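Local coordinates for ferric iron-binding protein HitA (Pseudomonas aeruginosa PAO1, PDB 6IWF) that binds ferric iron, probably as the solute-binding protein of a bacterial iron-uptake system, and is involved in gallium internalization, at residues Ala191-Tyr199 with Asn209-Asn217. Residues are numbered along the deposited sequence; the frame is centred on the assembly and turned at random.
Sequences ALINNYYWY and NSRLHYFGN
L212 lies against one face of the W198 indole, its CG 3.9 Å from the centroid of the five-membered ring in a CH-pi contact, while CD2 comes within 3.6 Å of W198 CD1. This is the tight part of the contact. A chi1 of -174° swings the indole of W198 away from its backbone N and out from helix 196-205, and NE1 donates to S210 O at 3.1 Å. The carbonyl oxygen sits in the indole plane, yet the fairly straight N-H (158°) meets it from above the carbonyl plane, 71° out, away from its lone pairs. S210 OG, close by, bonds to E184 of helix 176-184. The other methyl of L212, CD1, stands 3.9 Å from N195 O and 4.2 Å from Y199 CE1.

Packing is looser toward Y214: its hydroxyl and that of Y199 are 4.2 Å apart (OH to OH), and a water bridges them; Y199 OH also bonds to A275 O. Beyond, L192 CD2 merely approaches the edge of the F215 ring.

The helix also carries Y196 and Y197, Fe(3+) ligands of this protein, though no iron is bound here. S210, just ahead of strand 211-213, satisfies the indole N-H while L212 covers one face, together fixing the ring's rotation.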
ATOM      1  N   ALA A 191       8.564  13.650  -7.181  1.00  7.34           N
ATOM      2  CA  ALA A 191       7.297  13.364  -6.518  1.00  7.44           C
ATOM      3  C   ALA A 191       7.476  12.236  -5.516  1.00  8.85           C
ATOM      4  O   ALA A 191       8.254  11.305  -5.750  1.00  7.65           O
ATOM      5  CB  ALA A 191       6.194  12.990  -7.525  1.00  8.03           C
ATOM      6  N   LEU A 192       6.738  12.337  -4.410  1.00  5.14           N
ATOM      7  CA  LEU A 192       6.695  11.321  -3.366  1.00  6.25           C
ATOM      8  C   LEU A 192       5.607  10.318  -3.720  1.00  8.38           C
ATOM      9  O   LEU A 192       4.432  10.687  -3.788  1.00  8.23           O
ATOM     10  CB  LEU A 192       6.390  11.981  -2.022  1.00  5.85           C
ATOM     11  CG  LEU A 192       7.415  12.996  -1.516  1.00  7.34           C
ATOM     12  CD1 LEU A 192       6.885  13.685  -0.284  1.00  6.64           C
ATOM     13  CD2 LEU A 192       8.732  12.264  -1.207  1.00  7.60           C
ATOM     14  N   ILE A 193       5.987   9.058  -3.962  1.00  7.41           N
ATOM     15  CA  ILE A 193       5.061   8.032  -4.442  1.00  6.53           C
ATOM     16  C   ILE A 193       5.543   6.664  -3.979  1.00  6.34           C
ATOM     17  O   ILE A 193       6.667   6.501  -3.518  1.00  7.69           O
ATOM     18  CB  ILE A 193       4.934   8.005  -5.986  1.00  8.84           C
ATOM     19  CG1 ILE A 193       6.314   7.793  -6.619  1.00  9.33           C
ATOM     20  CG2 ILE A 193       4.248   9.247  -6.526  1.00 16.59           C
ATOM     21  CD1 ILE A 193       6.248   7.193  -8.011  1.00 17.08           C
ATOM     22  N   ASN A 194       4.671   5.664  -4.097  1.00  5.92           N
ATOM     23  CA  ASN A 194       5.100   4.288  -3.923  1.00  5.58           C
ATOM     24  C   ASN A 194       5.798   3.791  -5.182  1.00  6.02           C
ATOM     25  O   ASN A 194       5.527   4.253  -6.297  1.00  6.82           O
ATOM     26  CB  ASN A 194       3.905   3.403  -3.600  1.00  8.41           C
ATOM     27  CG  ASN A 194       3.602   3.369  -2.117  1.00 12.43           C
ATOM     28  OD1 ASN A 194       4.510   3.491  -1.280  1.00 16.80           O
ATOM     29  ND2 ASN A 194       2.337   3.182  -1.780  1.00 13.79           N
ATOM     30  N   ASN A 195       6.683   2.810  -4.995  1.00  4.32           N
ATOM     31  CA  ASN A 195       7.582   2.425  -6.080  1.00  6.23           C
ATOM     32  C   ASN A 195       6.832   1.905  -7.298  1.00  8.62           C
ATOM     33  O   ASN A 195       7.292   2.092  -8.432  1.00  8.58           O
ATOM     34  CB  ASN A 195       8.563   1.361  -5.577  1.00  8.56           C
ATOM     35  CG  ASN A 195       7.885   0.038  -5.321  1.00 10.89           C
ATOM     36  OD1 ASN A 195       7.108  -0.108  -4.372  1.00  8.97           O
ATOM     37  ND2 ASN A 195       8.154  -0.939  -6.186  1.00 14.24           N
ATOM     38  N   TYR A 196       5.680   1.251  -7.097  1.00  5.23           N
ATOM     39  CA  TYR A 196       5.130   0.465  -8.199  1.00  7.87           C
ATOM     40  C   TYR A 196       4.536   1.333  -9.308  1.00 11.85           C
ATOM     41  O   TYR A 196       4.371   0.836 -10.429  1.00 10.27           O
ATOM     42  CB  TYR A 196       4.095  -0.539  -7.668  1.00  9.43           C
ATOM     43  CG  TYR A 196       2.966   0.073  -6.893  1.00  7.74           C
ATOM     44  CD1 TYR A 196       1.913   0.697  -7.554  1.00 13.52           C
ATOM     45  CD2 TYR A 196       2.933   0.020  -5.505  1.00 11.79           C
ATOM     46  CE1 TYR A 196       0.861   1.261  -6.852  1.00 17.06           C
ATOM     47  CE2 TYR A 196       1.876   0.589  -4.793  1.00 12.37           C
ATOM     48  CZ  TYR A 196       0.848   1.210  -5.481  1.00 18.12           C
ATOM     49  OH  TYR A 196      -0.213   1.782  -4.798  1.00 21.63           O
ATOM     50  N   TYR A 197       4.246   2.617  -9.041  1.00 10.92           N
ATOM     51  CA  TYR A 197       3.701   3.482 -10.092  1.00 12.04           C
ATOM     52  C   TYR A 197       4.710   3.705 -11.208  1.00  9.74           C
ATOM     53  O   TYR A 197       4.337   3.804 -12.384  1.00 12.32           O
ATOM     54  CB  TYR A 197       3.280   4.831  -9.515  1.00 11.23           C
ATOM     55  CG  TYR A 197       2.066   4.749  -8.634  1.00 11.38           C
ATOM     56  CD1 TYR A 197       0.791   4.672  -9.186  1.00 15.79           C
ATOM     57  CD2 TYR A 197       2.191   4.758  -7.245  1.00 12.63           C
ATOM     58  CE1 TYR A 197      -0.329   4.588  -8.380  1.00 17.72           C
ATOM     59  CE2 TYR A 197       1.075   4.678  -6.437  1.00 16.09           C
ATOM     60  CZ  TYR A 197      -0.178   4.592  -7.010  1.00 21.07           C
ATOM     61  OH  TYR A 197      -1.294   4.519  -6.208  1.00 28.25           O
ATOM     62  N   TRP A 198       5.986   3.828 -10.859  1.00  9.57           N
ATOM     63  CA  TRP A 198       7.011   3.965 -11.881  1.00  9.92           C
ATOM     64  C   TRP A 198       7.042   2.739 -12.791  1.00 11.89           C
ATOM     65  O   TRP A 198       7.133   2.870 -14.019  1.00  9.38           O
ATOM     66  CB  TRP A 198       8.368   4.183 -11.208  1.00 10.59           C
ATOM     67  CG  TRP A 198       9.496   4.485 -12.134  1.00  8.71           C
ATOM     68  CD1 TRP A 198       9.921   5.719 -12.548  1.00 12.09           C
ATOM     69  CD2 TRP A 198      10.379   3.535 -12.732  1.00 11.06           C
ATOM     70  NE1 TRP A 198      11.008   5.590 -13.378  1.00  9.69           N
ATOM     71  CE2 TRP A 198      11.311   4.260 -13.509  1.00 11.08           C
ATOM     72  CE3 TRP A 198      10.470   2.140 -12.692  1.00 11.01           C
ATOM     73  CZ2 TRP A 198      12.319   3.637 -14.242  1.00 13.25           C
ATOM     74  CZ3 TRP A 198      11.475   1.516 -13.425  1.00 14.65           C
ATOM     75  CH2 TRP A 198      12.392   2.269 -14.187  1.00 14.99           C
ATOM     76  N   TYR A 199       6.942   1.540 -12.205  1.00  9.62           N
ATOM     77  CA  TYR A 199       7.001   0.322 -13.010  1.00 11.47           C
ATOM     78  C   TYR A 199       5.778   0.179 -13.912  1.00 14.66           C
ATOM     79  O   TYR A 199       5.901  -0.263 -15.061  1.00 13.69           O
ATOM     80  CB  TYR A 199       7.160  -0.897 -12.098  1.00 12.70           C
ATOM     81  CG  TYR A 199       8.525  -0.982 -11.470  1.00  9.16           C
ATOM     82  CD1 TYR A 199       8.812  -0.322 -10.271  1.00  8.82           C
ATOM     83  CD2 TYR A 199       9.556  -1.678 -12.099  1.00  9.15           C
ATOM     84  CE1 TYR A 199      10.067  -0.384  -9.693  1.00 11.36           C
ATOM     85  CE2 TYR A 199      10.813  -1.742 -11.533  1.00 12.41           C
ATOM     86  CZ  TYR A 199      11.070  -1.094 -10.338  1.00 12.88           C
ATOM     87  OH  TYR A 199      12.323  -1.175  -9.784  1.00 12.39           O
ATOM     88  N   ASN A 209      12.122   8.563 -18.883  1.00 17.07           N
ATOM     89  CA  ASN A 209      13.080   9.602 -18.522  1.00 18.73           C
ATOM     90  C   ASN A 209      13.295   9.655 -17.015  1.00 17.12           C
ATOM     91  O   ASN A 209      14.426   9.833 -16.546  1.00 14.84           O
ATOM     92  CB  ASN A 209      12.575  10.962 -19.012  1.00 22.07           C
ATOM     93  CG  ASN A 209      12.719  11.134 -20.505  1.00 31.24           C
ATOM     94  OD1 ASN A 209      13.675  10.637 -21.104  1.00 37.42           O
ATOM     95  ND2 ASN A 209      11.768  11.834 -21.118  1.00 32.87           N
ATOM     96  N   SER A 210      12.221   9.496 -16.254  1.00 14.20           N
ATOM     97  CA  SER A 210      12.293   9.630 -14.809  1.00 12.10           C
ATOM     98  C   SER A 210      13.001   8.427 -14.191  1.00 14.29           C
ATOM     99  O   SER A 210      13.088   7.340 -14.777  1.00  9.05           O
ATOM    100  CB  SER A 210      10.888   9.783 -14.226  1.00 15.32           C
ATOM    101  OG  SER A 210      10.154   8.581 -14.373  1.00 18.66           O
ATOM    102  N   ARG A 211      13.520   8.634 -12.983  1.00  8.23           N
ATOM    103  CA  ARG A 211      14.208   7.588 -12.247  1.00  9.25           C
ATOM    104  C   ARG A 211      13.689   7.578 -10.815  1.00  7.91           C
ATOM    105  O   ARG A 211      13.014   8.508 -10.367  1.00  7.36           O
ATOM    106  CB  ARG A 211      15.732   7.780 -12.292  1.00 12.22           C
ATOM    107  CG  ARG A 211      16.300   7.788 -13.736  1.00 14.91           C
ATOM    108  CD  ARG A 211      17.828   7.680 -13.804  1.00 28.58           C
ATOM    109  NE  ARG A 211      18.509   8.630 -12.926  1.00 29.49           N
ATOM    110  CZ  ARG A 211      19.697   9.185 -13.181  1.00 33.05           C
ATOM    111  NH1 ARG A 211      20.230  10.036 -12.303  1.00 16.22           N
ATOM    112  NH2 ARG A 211      20.351   8.897 -14.311  1.00 29.05           N
ATOM    113  N   LEU A 212      14.010   6.508 -10.098  1.00  8.00           N
ATOM    114  CA  LEU A 212      13.609   6.359  -8.709  1.00  7.48           C
ATOM    115  C   LEU A 212      14.813   6.559  -7.812  1.00 10.16           C
ATOM    116  O   LEU A 212      15.874   5.960  -8.030  1.00 11.96           O
ATOM    117  CB  LEU A 212      12.983   4.988  -8.446  1.00  6.91           C
ATOM    118  CG  LEU A 212      11.645   4.764  -9.142  1.00  7.70           C
ATOM    119  CD1 LEU A 212      10.971   3.515  -8.576  1.00 10.03           C
ATOM    120  CD2 LEU A 212      10.738   5.976  -9.011  1.00  8.79           C
ATOM    121  N   HIS A 213      14.635   7.392  -6.799  1.00  5.53           N
ATOM    122  CA  HIS A 213      15.596   7.549  -5.727  1.00  7.36           C
ATOM    123  C   HIS A 213      15.056   6.869  -4.480  1.00  6.54           C
ATOM    124  O   HIS A 213      13.895   7.068  -4.112  1.00  6.72           O
ATOM    125  CB  HIS A 213      15.850   9.027  -5.449  1.00  8.88           C
ATOM    126  CG  HIS A 213      16.785   9.257  -4.308  1.00 10.95           C
ATOM    127  ND1 HIS A 213      18.126   8.952  -4.380  1.00 12.99           N
ATOM    128  CD2 HIS A 213      16.566   9.721  -3.056  1.00 10.68           C
ATOM    129  CE1 HIS A 213      18.702   9.241  -3.225  1.00 14.48           C
ATOM    130  NE2 HIS A 213      17.777   9.714  -2.406  1.00 13.19           N
ATOM    131  N   TYR A 214      15.898   6.079  -3.826  1.00  7.71           N
ATOM    132  CA  TYR A 214      15.543   5.426  -2.573  1.00  8.08           C
ATOM    133  C   TYR A 214      16.260   6.147  -1.443  1.00  7.20           C
ATOM    134  O   TYR A 214      17.492   6.267  -1.463  1.00  8.62           O
ATOM    135  CB  TYR A 214      15.918   3.944  -2.605  1.00  8.27           C
ATOM    136  CG  TYR A 214      15.092   3.185  -3.587  1.00  6.74           C
ATOM    137  CD1 TYR A 214      15.376   3.234  -4.951  1.00 12.12           C
ATOM    138  CD2 TYR A 214      13.999   2.443  -3.166  1.00  9.78           C
ATOM    139  CE1 TYR A 214      14.604   2.547  -5.854  1.00 11.34           C
ATOM    140  CE2 TYR A 214      13.222   1.753  -4.065  1.00 11.18           C
ATOM    141  CZ  TYR A 214      13.524   1.811  -5.401  1.00 13.15           C
ATOM    142  OH  TYR A 214      12.732   1.126  -6.287  1.00 16.49           O
ATOM    143  N   PHE A 215      15.492   6.634  -0.470  1.00  5.89           N
ATOM    144  CA  PHE A 215      16.101   7.367   0.638  1.00  6.20           C
ATOM    145  C   PHE A 215      16.991   6.455   1.478  1.00  6.35           C
ATOM    146  O   PHE A 215      18.072   6.868   1.926  1.00  9.76           O
ATOM    147  CB  PHE A 215      15.014   7.996   1.520  1.00  4.92           C
ATOM    148  CG  PHE A 215      14.406   9.253   0.962  1.00  5.19           C
ATOM    149  CD1 PHE A 215      15.152  10.429   0.859  1.00  8.39           C
ATOM    150  CD2 PHE A 215      13.075   9.274   0.573  1.00  6.67           C
ATOM    151  CE1 PHE A 215      14.573  11.604   0.360  1.00  6.86           C
ATOM    152  CE2 PHE A 215      12.497  10.441   0.062  1.00  4.65           C
ATOM    153  CZ  PHE A 215      13.242  11.601  -0.029  1.00  6.23           C
ATOM    154  N   GLY A 216      16.562   5.217   1.690  1.00  7.56           N
ATOM    155  CA  GLY A 216      17.288   4.291   2.549  1.00 11.07           C
ATOM    156  C   GLY A 216      17.547   4.835   3.938  1.00 14.06           C
ATOM    157  O   GLY A 216      16.799   5.693   4.420  1.00 10.78           O
ATOM    158  N   ASN A 217      18.596   4.324   4.599  1.00 12.31           N
ATOM    159  CA  ASN A 217      19.135   4.882   5.848  1.00 13.03           C
ATOM    160  C   ASN A 217      18.095   5.014   6.960  1.00  8.86           C
ATOM    161  O   ASN A 217      18.231   5.868   7.844  1.00 11.68           O
ATOM    162  CB  ASN A 217      19.807   6.231   5.590  1.00 14.43           C
ATOM    163  CG  ASN A 217      20.856   6.555   6.627  1.00 24.92           C
ATOM    164  OD1 ASN A 217      21.630   5.684   7.032  1.00 27.60           O
ATOM    165  ND2 ASN A 217      20.887   7.811   7.071  1.00 26.22           N
TER
HETATM  166  O   HOH W   1      13.669   0.853  -8.617  1.00 20.38           O